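Local coordinates for FAA hydrolase family protein (PDB 6J5Y) that probably hydrolyses fumarylpyruvate, with a bound manganese ion and pyruvate, the expected product, held in its active site, at residues N78-E82 with G206-V210; A158-D164 with E214-I220; E7-L12 with A56-P61. All blocks are in the same frame, centred on the assembly; numbering follows the deposited sequence.

Contact 1 (N78-E82 with G206-V210). With MN (manganese (II) ion), chain C; PYR (pyruvic acid), chain B.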
loop_
_atom_site.group_PDB
_atom_site.type_symbol
_atom_site.label_atom_id
_atom_site.label_comp_id
_atom_site.label_asym_id
_atom_site.label_seq_id
_atom_site.Cartn_x
_atom_site.Cartn_y
_atom_site.Cartn_z
ATOM N N ASN A 78 3.063 0.212 -19.199
ATOM C CA ASN A 78 3.089 -1.023 -18.369
ATOM C C ASN A 78 2.681 -0.661 -16.952
ATOM O O ASN A 78 3.589 -0.465 -16.108
ATOM C CB ASN A 78 4.468 -1.680 -18.387
ATOM C CG ASN A 78 4.491 -3.086 -17.838
ATOM O OD1 ASN A 78 3.461 -3.640 -17.484
ATOM N ND2 ASN A 78 5.675 -3.676 -17.773
ATOM N N TYR A 79 1.375 -0.562 -16.731
ATOM C CA TYR A 79 0.761 0.004 -15.508
ATOM C C TYR A 79 0.277 -1.181 -14.674
ATOM O O TYR A 79 -0.732 -1.812 -15.077
ATOM C CB TYR A 79 -0.301 1.026 -15.910
ATOM C CG TYR A 79 -1.141 1.632 -14.808
ATOM C CD1 TYR A 79 -0.564 2.248 -13.711
ATOM C CD2 TYR A 79 -2.526 1.659 -14.905
ATOM C CE1 TYR A 79 -1.341 2.818 -12.716
ATOM C CE2 TYR A 79 -3.317 2.253 -13.935
ATOM C CZ TYR A 79 -2.714 2.853 -12.843
ATOM O OH TYR A 79 -3.479 3.409 -11.859
ATOM N N HIS A 80 0.935 -1.426 -13.532
ATOM C CA HIS A 80 0.726 -2.611 -12.666
ATOM C C HIS A 80 -0.122 -2.303 -11.433
ATOM O O HIS A 80 0.088 -1.271 -10.758
ATOM C CB HIS A 80 2.044 -3.250 -12.244
ATOM C CG HIS A 80 2.639 -4.106 -13.310
ATOM N ND1 HIS A 80 3.297 -5.289 -13.018
ATOM C CD2 HIS A 80 2.646 -3.981 -14.652
ATOM C CE1 HIS A 80 3.726 -5.844 -14.148
ATOM N NE2 HIS A 80 3.321 -5.071 -15.164
ATOM N N TYR A 81 -1.049 -3.218 -11.153
ATOM C CA TYR A 81 -1.741 -3.338 -9.849
ATOM C C TYR A 81 -0.797 -4.081 -8.904
ATOM O O TYR A 81 0.049 -4.860 -9.403
ATOM C CB TYR A 81 -3.058 -4.102 -9.980
ATOM C CG TYR A 81 -2.889 -5.489 -10.540
ATOM C CD1 TYR A 81 -2.488 -6.542 -9.734
ATOM C CD2 TYR A 81 -3.064 -5.733 -11.888
ATOM C CE1 TYR A 81 -2.279 -7.808 -10.253
ATOM C CE2 TYR A 81 -2.902 -7.009 -12.412
ATOM C CZ TYR A 81 -2.507 -8.049 -11.595
ATOM O OH TYR A 81 -2.319 -9.302 -12.110
ATOM N N GLU A 82 -0.919 -3.797 -7.605
ATOM C CA GLU A 82 -0.289 -4.568 -6.499
ATOM C C GLU A 82 -1.181 -4.472 -5.259
ATOM O O GLU A 82 -1.196 -3.358 -4.667
ATOM C CB GLU A 82 1.066 -3.962 -6.120
ATOM C CG GLU A 82 2.134 -3.968 -7.200
ATOM C CD GLU A 82 3.520 -3.571 -6.705
ATOM O OE1 GLU A 82 3.644 -3.216 -5.536
ATOM O OE2 GLU A 82 4.466 -3.578 -7.500
ATOM N N GLY A 206 1.788 -12.512 -8.512
ATOM C CA GLY A 206 0.641 -12.414 -9.427
ATOM C C GLY A 206 0.378 -10.998 -9.897
ATOM O O GLY A 206 -0.689 -10.772 -10.463
ATOM N N VAL A 207 1.302 -10.072 -9.644
ATOM C CA VAL A 207 1.226 -8.674 -10.164
ATOM C C VAL A 207 1.218 -8.721 -11.693
ATOM O O VAL A 207 1.823 -9.625 -12.278
ATOM C CB VAL A 207 2.383 -7.789 -9.673
ATOM C CG1 VAL A 207 2.498 -7.774 -8.158
ATOM C CG2 VAL A 207 3.701 -8.197 -10.314
ATOM N N GLY A 208 0.620 -7.711 -12.311
ATOM C CA GLY A 208 0.431 -7.660 -13.763
ATOM C C GLY A 208 -0.048 -6.304 -14.210
ATOM O O GLY A 208 -0.476 -5.454 -13.332
ATOM N N ALA A 209 0.016 -6.117 -15.525
ATOM C CA ALA A 209 -0.473 -4.936 -16.244
ATOM C C ALA A 209 -1.999 -4.907 -16.168
ATOM O O ALA A 209 -2.675 -5.932 -15.978
ATOM C CB ALA A 209 0.026 -4.910 -17.672
ATOM N N VAL A 210 -2.518 -3.714 -16.269
ATOM C CA VAL A 210 -3.972 -3.472 -16.304
ATOM C C VAL A 210 -4.143 -2.458 -17.439
ATOM O O VAL A 210 -3.194 -1.672 -17.644
ATOM C CB VAL A 210 -4.394 -3.044 -14.885
ATOM C CG1 VAL A 210 -4.268 -1.558 -14.629
ATOM C CG2 VAL A 210 -5.761 -3.558 -14.511
HETATM MN MN MN C . 4.255 -2.622 -3.542
HETATM C C PYR B . 6.424 -4.619 -3.772
HETATM O O PYR B . 5.310 -4.457 -3.233
HETATM O OXT PYR B . 7.039 -5.710 -3.712
HETATM C CA PYR B . 6.949 -3.571 -4.355
HETATM O O3 PYR B . 6.329 -2.503 -4.281
HETATM C CB PYR B . 8.262 -3.550 -5.081
HETATM O O HOH W 1 -0.548 -1.261 -18.568
HETATM O O HOH W 2 4.891 -1.846 -1.624
#

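Contact 2 (A158-D164 with E214-I220)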
loop_
_atom_site.group_PDB
_atom_site.type_symbol
_atom_site.label_atom_id
_atom_site.label_comp_id
_atom_site.label_asym_id
_atom_site.label_seq_id
_atom_site.Cartn_x
_atom_site.Cartn_y
_atom_site.Cartn_z
ATOM N N ALA A 158 -6.394 -13.914 4.411
ATOM C CA ALA A 158 -6.298 -14.042 2.942
ATOM C C ALA A 158 -6.304 -12.626 2.360
ATOM O O ALA A 158 -7.036 -11.739 2.899
ATOM C CB ALA A 158 -7.405 -14.884 2.344
ATOM N N ILE A 159 -5.467 -12.442 1.345
ATOM C CA ILE A 159 -5.282 -11.201 0.542
ATOM C C ILE A 159 -5.381 -11.608 -0.928
ATOM O O ILE A 159 -4.696 -12.589 -1.364
ATOM C CB ILE A 159 -3.957 -10.504 0.888
ATOM C CG1 ILE A 159 -3.726 -9.232 0.058
ATOM C CG2 ILE A 159 -2.786 -11.480 0.793
ATOM C CD1 ILE A 159 -2.694 -8.296 0.644
ATOM N N SER A 160 -6.224 -10.913 -1.673
ATOM C CA SER A 160 -6.621 -11.326 -3.037
ATOM C C SER A 160 -6.871 -10.094 -3.910
ATOM O O SER A 160 -7.341 -9.039 -3.382
ATOM C CB SER A 160 -7.828 -12.201 -2.965
ATOM O OG SER A 160 -8.960 -11.407 -2.634
ATOM N N LEU A 161 -6.579 -10.234 -5.198
ATOM C CA LEU A 161 -6.856 -9.203 -6.220
ATOM C C LEU A 161 -7.419 -9.912 -7.437
ATOM O O LEU A 161 -6.758 -10.862 -7.944
ATOM C CB LEU A 161 -5.585 -8.446 -6.601
ATOM C CG LEU A 161 -5.820 -7.223 -7.487
ATOM C CD1 LEU A 161 -4.707 -6.222 -7.298
ATOM C CD2 LEU A 161 -5.925 -7.592 -8.951
ATOM N N GLN A 162 -8.587 -9.474 -7.887
ATOM C CA GLN A 162 -9.149 -9.999 -9.143
ATOM C C GLN A 162 -9.238 -8.848 -10.135
ATOM O O GLN A 162 -9.401 -7.669 -9.714
ATOM C CB GLN A 162 -10.445 -10.762 -8.884
ATOM C CG GLN A 162 -11.546 -9.936 -8.251
ATOM C CD GLN A 162 -12.877 -10.629 -8.389
ATOM O OE1 GLN A 162 -13.756 -10.173 -9.121
ATOM N NE2 GLN A 162 -13.004 -11.762 -7.714
ATOM N N VAL A 163 -9.026 -9.172 -11.410
ATOM C CA VAL A 163 -9.232 -8.214 -12.519
ATOM C C VAL A 163 -10.293 -8.825 -13.425
ATOM O O VAL A 163 -10.061 -9.955 -13.929
ATOM C CB VAL A 163 -7.927 -7.904 -13.276
ATOM C CG1 VAL A 163 -8.198 -7.039 -14.491
ATOM C CG2 VAL A 163 -6.888 -7.255 -12.358
ATOM N N ASP A 164 -11.393 -8.098 -13.619
ATOM C CA ASP A 164 -12.500 -8.493 -14.527
ATOM C C ASP A 164 -12.943 -9.910 -14.166
ATOM O O ASP A 164 -13.122 -10.711 -15.093
ATOM C CB ASP A 164 -12.049 -8.393 -15.982
ATOM C CG ASP A 164 -11.826 -6.963 -16.450
ATOM O OD1 ASP A 164 -12.438 -6.044 -15.862
ATOM O OD2 ASP A 164 -11.065 -6.780 -17.408
ATOM N N GLU A 214 -10.610 -2.010 -17.756
ATOM C CA GLU A 214 -10.550 -3.154 -16.810
ATOM C C GLU A 214 -10.871 -2.698 -15.385
ATOM O O GLU A 214 -10.451 -1.586 -14.985
ATOM C CB GLU A 214 -9.169 -3.813 -16.766
ATOM C CG GLU A 214 -8.787 -4.483 -18.063
ATOM C CD GLU A 214 -7.596 -5.418 -17.946
ATOM O OE1 GLU A 214 -6.503 -4.944 -17.598
ATOM O OE2 GLU A 214 -7.775 -6.630 -18.209
ATOM N N ARG A 215 -11.487 -3.602 -14.629
ATOM C CA ARG A 215 -11.953 -3.402 -13.239
ATOM C C ARG A 215 -11.119 -4.308 -12.337
ATOM O O ARG A 215 -10.916 -5.477 -12.711
ATOM C CB ARG A 215 -13.439 -3.763 -13.144
ATOM C CG ARG A 215 -14.314 -2.746 -12.425
ATOM C CD ARG A 215 -15.768 -2.928 -12.825
ATOM N NE ARG A 215 -16.521 -3.826 -11.956
ATOM C CZ ARG A 215 -17.532 -4.599 -12.343
ATOM N NH1 ARG A 215 -18.160 -5.356 -11.460
ATOM N NH2 ARG A 215 -17.902 -4.642 -13.612
ATOM N N MET A 216 -10.690 -3.799 -11.187
ATOM C CA MET A 216 -9.916 -4.543 -10.163
ATOM C C MET A 216 -10.787 -4.639 -8.911
ATOM O O MET A 216 -11.489 -3.648 -8.627
ATOM C CB MET A 216 -8.627 -3.805 -9.792
ATOM C CG MET A 216 -7.539 -3.865 -10.849
ATOM S SD MET A 216 -6.221 -2.647 -10.518
ATOM C CE MET A 216 -7.003 -1.124 -11.047
ATOM N N LEU A 217 -10.720 -5.762 -8.184
ATOM C CA LEU A 217 -11.314 -5.865 -6.824
ATOM C C LEU A 217 -10.303 -6.555 -5.902
ATOM O O LEU A 217 -9.987 -7.724 -6.110
ATOM C CB LEU A 217 -12.641 -6.615 -6.901
ATOM C CG LEU A 217 -13.509 -6.571 -5.643
ATOM C CD1 LEU A 217 -14.052 -5.173 -5.399
ATOM C CD2 LEU A 217 -14.638 -7.587 -5.747
ATOM N N GLY A 218 -9.796 -5.817 -4.930
ATOM C CA GLY A 218 -8.943 -6.360 -3.876
ATOM C C GLY A 218 -9.761 -6.621 -2.637
ATOM O O GLY A 218 -10.790 -5.980 -2.461
ATOM N N ALA A 219 -9.312 -7.548 -1.812
ATOM C CA ALA A 219 -9.947 -7.813 -0.520
ATOM C C ALA A 219 -8.900 -8.357 0.443
ATOM O O ALA A 219 -7.953 -9.033 0.012
ATOM C CB ALA A 219 -11.119 -8.721 -0.723
ATOM N N ILE A 220 -9.070 -8.026 1.713
ATOM C CA ILE A 220 -8.378 -8.735 2.820
ATOM C C ILE A 220 -9.421 -9.130 3.854
ATOM O O ILE A 220 -10.241 -8.259 4.205
ATOM C CB ILE A 220 -7.244 -7.867 3.394
ATOM C CG1 ILE A 220 -6.281 -7.450 2.274
ATOM C CG2 ILE A 220 -6.576 -8.597 4.547
ATOM C CD1 ILE A 220 -5.241 -6.414 2.640
#

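Contact 3 (E7-L12 with A56-P61)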
loop_
_atom_site.group_PDB
_atom_site.type_symbol
_atom_site.label_atom_id
_atom_site.label_comp_id
_atom_site.label_asym_id
_atom_site.label_seq_id
_atom_site.Cartn_x
_atom_site.Cartn_y
_atom_site.Cartn_z
ATOM N N GLU A 7 -3.316 22.542 0.218
ATOM C CA GLU A 7 -4.020 21.268 0.003
ATOM C C GLU A 7 -4.474 20.723 1.361
ATOM O O GLU A 7 -3.659 20.676 2.246
ATOM C CB GLU A 7 -3.027 20.325 -0.668
ATOM C CG GLU A 7 -3.637 19.076 -1.195
ATOM C CD GLU A 7 -2.574 18.347 -1.979
ATOM O OE1 GLU A 7 -1.662 17.776 -1.351
ATOM O OE2 GLU A 7 -2.599 18.464 -3.199
ATOM N N ALA A 8 -5.741 20.365 1.534
ATOM C CA ALA A 8 -6.205 19.713 2.779
ATOM C C ALA A 8 -5.502 18.361 2.867
ATOM O O ALA A 8 -5.175 17.754 1.855
ATOM C CB ALA A 8 -7.709 19.586 2.838
ATOM N N PRO A 9 -5.204 17.871 4.082
ATOM C CA PRO A 9 -4.564 16.568 4.232
ATOM C C PRO A 9 -5.503 15.481 3.700
ATOM O O PRO A 9 -6.679 15.589 3.926
ATOM C CB PRO A 9 -4.306 16.398 5.740
ATOM C CG PRO A 9 -5.027 17.564 6.426
ATOM C CD PRO A 9 -5.462 18.551 5.357
ATOM N N VAL A 10 -4.975 14.498 2.976
ATOM C CA VAL A 10 -5.738 13.283 2.589
ATOM C C VAL A 10 -6.145 12.594 3.882
ATOM O O VAL A 10 -5.275 12.380 4.758
ATOM C CB VAL A 10 -4.944 12.336 1.673
ATOM C CG1 VAL A 10 -5.715 11.038 1.433
ATOM C CG2 VAL A 10 -4.588 13.023 0.368
ATOM N N SER A 11 -7.421 12.273 4.019
ATOM C CA SER A 11 -7.933 11.648 5.258
ATOM C C SER A 11 -8.738 10.407 4.904
ATOM O O SER A 11 -9.629 10.489 4.087
ATOM C CB SER A 11 -8.672 12.621 6.098
ATOM O OG SER A 11 -9.424 13.507 5.296
ATOM N N LEU A 12 -8.360 9.287 5.492
ATOM C CA LEU A 12 -8.974 7.971 5.218
ATOM C C LEU A 12 -10.334 7.972 5.885
ATOM O O LEU A 12 -10.389 8.489 7.009
ATOM C CB LEU A 12 -8.107 6.878 5.826
ATOM C CG LEU A 12 -6.661 6.867 5.339
ATOM C CD1 LEU A 12 -5.938 5.621 5.851
ATOM C CD2 LEU A 12 -6.622 6.931 3.823
ATOM N N ALA A 56 1.600 11.646 0.490
ATOM C CA ALA A 56 0.268 11.541 1.106
ATOM C C ALA A 56 -0.775 11.736 0.006
ATOM O O ALA A 56 -1.791 11.038 0.059
ATOM C CB ALA A 56 0.079 12.592 2.191
ATOM N N ASP A 57 -0.574 12.712 -0.890
ATOM C CA ASP A 57 -1.630 13.129 -1.855
ATOM C C ASP A 57 -1.690 12.204 -3.072
ATOM O O ASP A 57 -2.535 12.457 -3.931
ATOM C CB ASP A 57 -1.564 14.611 -2.229
ATOM C CG ASP A 57 -0.312 15.147 -2.889
ATOM O OD1 ASP A 57 0.479 14.361 -3.442
ATOM O OD2 ASP A 57 -0.170 16.366 -2.870
ATOM N N ALA A 58 -0.876 11.155 -3.124
ATOM C CA ALA A 58 -1.043 10.005 -4.036
ATOM C C ALA A 58 -2.089 9.044 -3.461
ATOM O O ALA A 58 -2.620 8.219 -4.229
ATOM C CB ALA A 58 0.292 9.331 -4.229
ATOM N N VAL A 59 -2.422 9.164 -2.155
ATOM C CA VAL A 59 -3.419 8.270 -1.492
ATOM C C VAL A 59 -4.836 8.708 -1.893
ATOM O O VAL A 59 -5.169 9.936 -1.745
ATOM C CB VAL A 59 -3.232 8.240 0.041
ATOM C CG1 VAL A 59 -4.324 7.435 0.735
ATOM C CG2 VAL A 59 -1.869 7.679 0.407
ATOM N N VAL A 60 -5.643 7.781 -2.416
ATOM C CA VAL A 60 -7.040 8.120 -2.814
ATOM C C VAL A 60 -8.013 7.165 -2.128
ATOM O O VAL A 60 -8.173 6.002 -2.494
ATOM C CB VAL A 60 -7.214 8.296 -4.338
ATOM C CG1 VAL A 60 -6.321 7.398 -5.160
ATOM C CG2 VAL A 60 -8.663 8.223 -4.790
ATOM N N PRO A 61 -8.668 7.667 -1.056
ATOM C CA PRO A 61 -9.674 6.917 -0.299
ATOM C C PRO A 61 -10.828 6.465 -1.199
ATOM O O PRO A 61 -11.296 7.259 -1.993
ATOM C CB PRO A 61 -10.214 7.948 0.718
ATOM C CG PRO A 61 -9.065 8.910 0.888
ATOM C CD PRO A 61 -8.452 9.019 -0.494
#

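Contact 1 (N78-E82 with G206-V210)
The His80 imidazole lies flat over the peptide joining Gly208 to Ala209, with the carbonyl carbon of Gly208 3.5 Å above the middle of the ring and the CA of Gly208 adding a CH-pi contact on the same face. NE2 of His80 also gives a weak hydrogen bond to Asn78 OD1, 2.7 Å long but bent to 118°. Tyr81 leaves the strand differently: its CG sits between the backbone N and the carbonyl carbon (chi1 58°), which swings the phenol against the 206-210 backbone. Gly208 N then stands 3.2 Å above the ring plane, and Tyr81 OH donates to Gly206 O at 2.7 Å, in the carbonyl plane. At the other end Val210 N bonds to Tyr79 O (2.9 Å), while a water bridges Tyr79 N and Val210 O. Beside Val207 CG1, the extended Glu82 sends OE1 to manganese at 2.2 Å; Glu84, Asp113, two pyruvate oxygens (O and O3) and a water complete the site, and Arg117 holds OE2 in a salt bridge. The two segments form a short antiparallel pairing at the edge of strand 79-89, whose other side bonds to strand 105-116, with helix 117-126 against His80 and strands 158-163 and 166-172 against Tyr81.

Contact 2 (A158-D164 with E214-I220)
Ile159 and Ile220 lie side by side on the buried face of this antiparallel ladder, their CD1 atoms 3.7 Å apart. Farther along that face, Val163 CG2 meets Met216 CG at 3.8 Å; between these pairs Gly218 faces Leu161 and adds no side chain. Reciprocal backbone bonds join Ser160 with Ala219 and Gln162 with Leu217, the latter including Leu217 N to Gln162 O at 2.8 Å. The opposite face is more open to solvent. There Gln162 CG runs beside Leu217 CB at 3.7 Å, and Ser160 OG is near the Ala219 methyl. At the solvent end Asp164 leaves the extended strand conformation, yet its N still bonds to Arg215 O. Asp164 OD1 in turn accepts Arg215 N (2.9 Å, 165°) from above the carboxylate plane, so backbone and side chain together close the ladder. Asp164 OD2 comes within 3.4 Å of Glu214 OE2, two acids whose closeness would probably raise the proton affinity of one; Glu214 OE1 is taken by Glu211 N. Strand 215-220 is the central strand of a five-stranded mixed sheet and 158-163 lies next to it, with strand 166-172 flanking 158-163 and strand 225-231 flanking 215-220, while Ile159, Leu161 and Met216 pack onto strand 79-89.

Contact 3 (E7-L12 with A56-P61)
This is a mostly apolar contact between the N-terminal arm and the bend leading into strand 59-61, joining the small hairpin of strands 11-13 and 20-22 to the large mixed sheet. No backbone hydrogen bond crosses it, and Val10 does most of the joining. Its two methyl branches part: Val10 CG2 lies beside Ala56 O at 3.4 Å and near Asp57 CA, while Val10 CG1 reaches toward Val59 and Pro61. Having CG1 anti to the backbone N (chi1 174°) splits the branches this way. Val10 CG1 lies 3.9 Å from Val59 CG1 and about as far from Pro61 CD. The carbonyl that Val10 CG2 approaches is already used within the bend, where Ala56 O accepts Val59 N at 3.0 Å and closes the 3-10 turn. Leu12 extends the apolar patch: its CD2 meets Val59 CG1 at 3.9 Å, the two side chains crossing at about a right angle. The Pro61 ring closes that end, with CG 3.6 Å from Ser11 O. At the exposed end the chemistry changes. Glu7 reaches across in an extended chain to Asp57, and the carboxylates, their planes turned 77° apart, bring Glu7 OE1 within 2.6 Å of Asp57 OD2. Around the contact, backbone bonds tie Val10 to Val23, just past strand 20-22, and Leu12 to Phe21 within it, while strand 59-61 runs parallel to strand 140-147, whose Ile142 touches both Leu12 and Val59.

Contacts 1 and 2 form one continuous body, their centres about 12 Å apart: Tyr81 packs on Leu161, Val163 and Met216, and the chain runs from strand 208-209 into strand 215-220. All three are partly buried; contacts 1 and 2 each have a buried side (Tyr79, Tyr81 and Val210; Ile159, Leu161 and Met216), while contact 3 buries just Leu12 and Val59 and has an exposed acid end. Contact 2 is a regular antiparallel ladder, whereas contact 1 is a short, irregular pairing with rings laid over glycine backbone that ends at the manganese. Contact 3 stands apart, about 23 Å from contact 1 between centres. It has no backbone bonds between its segments, joining by valine, leucine and proline.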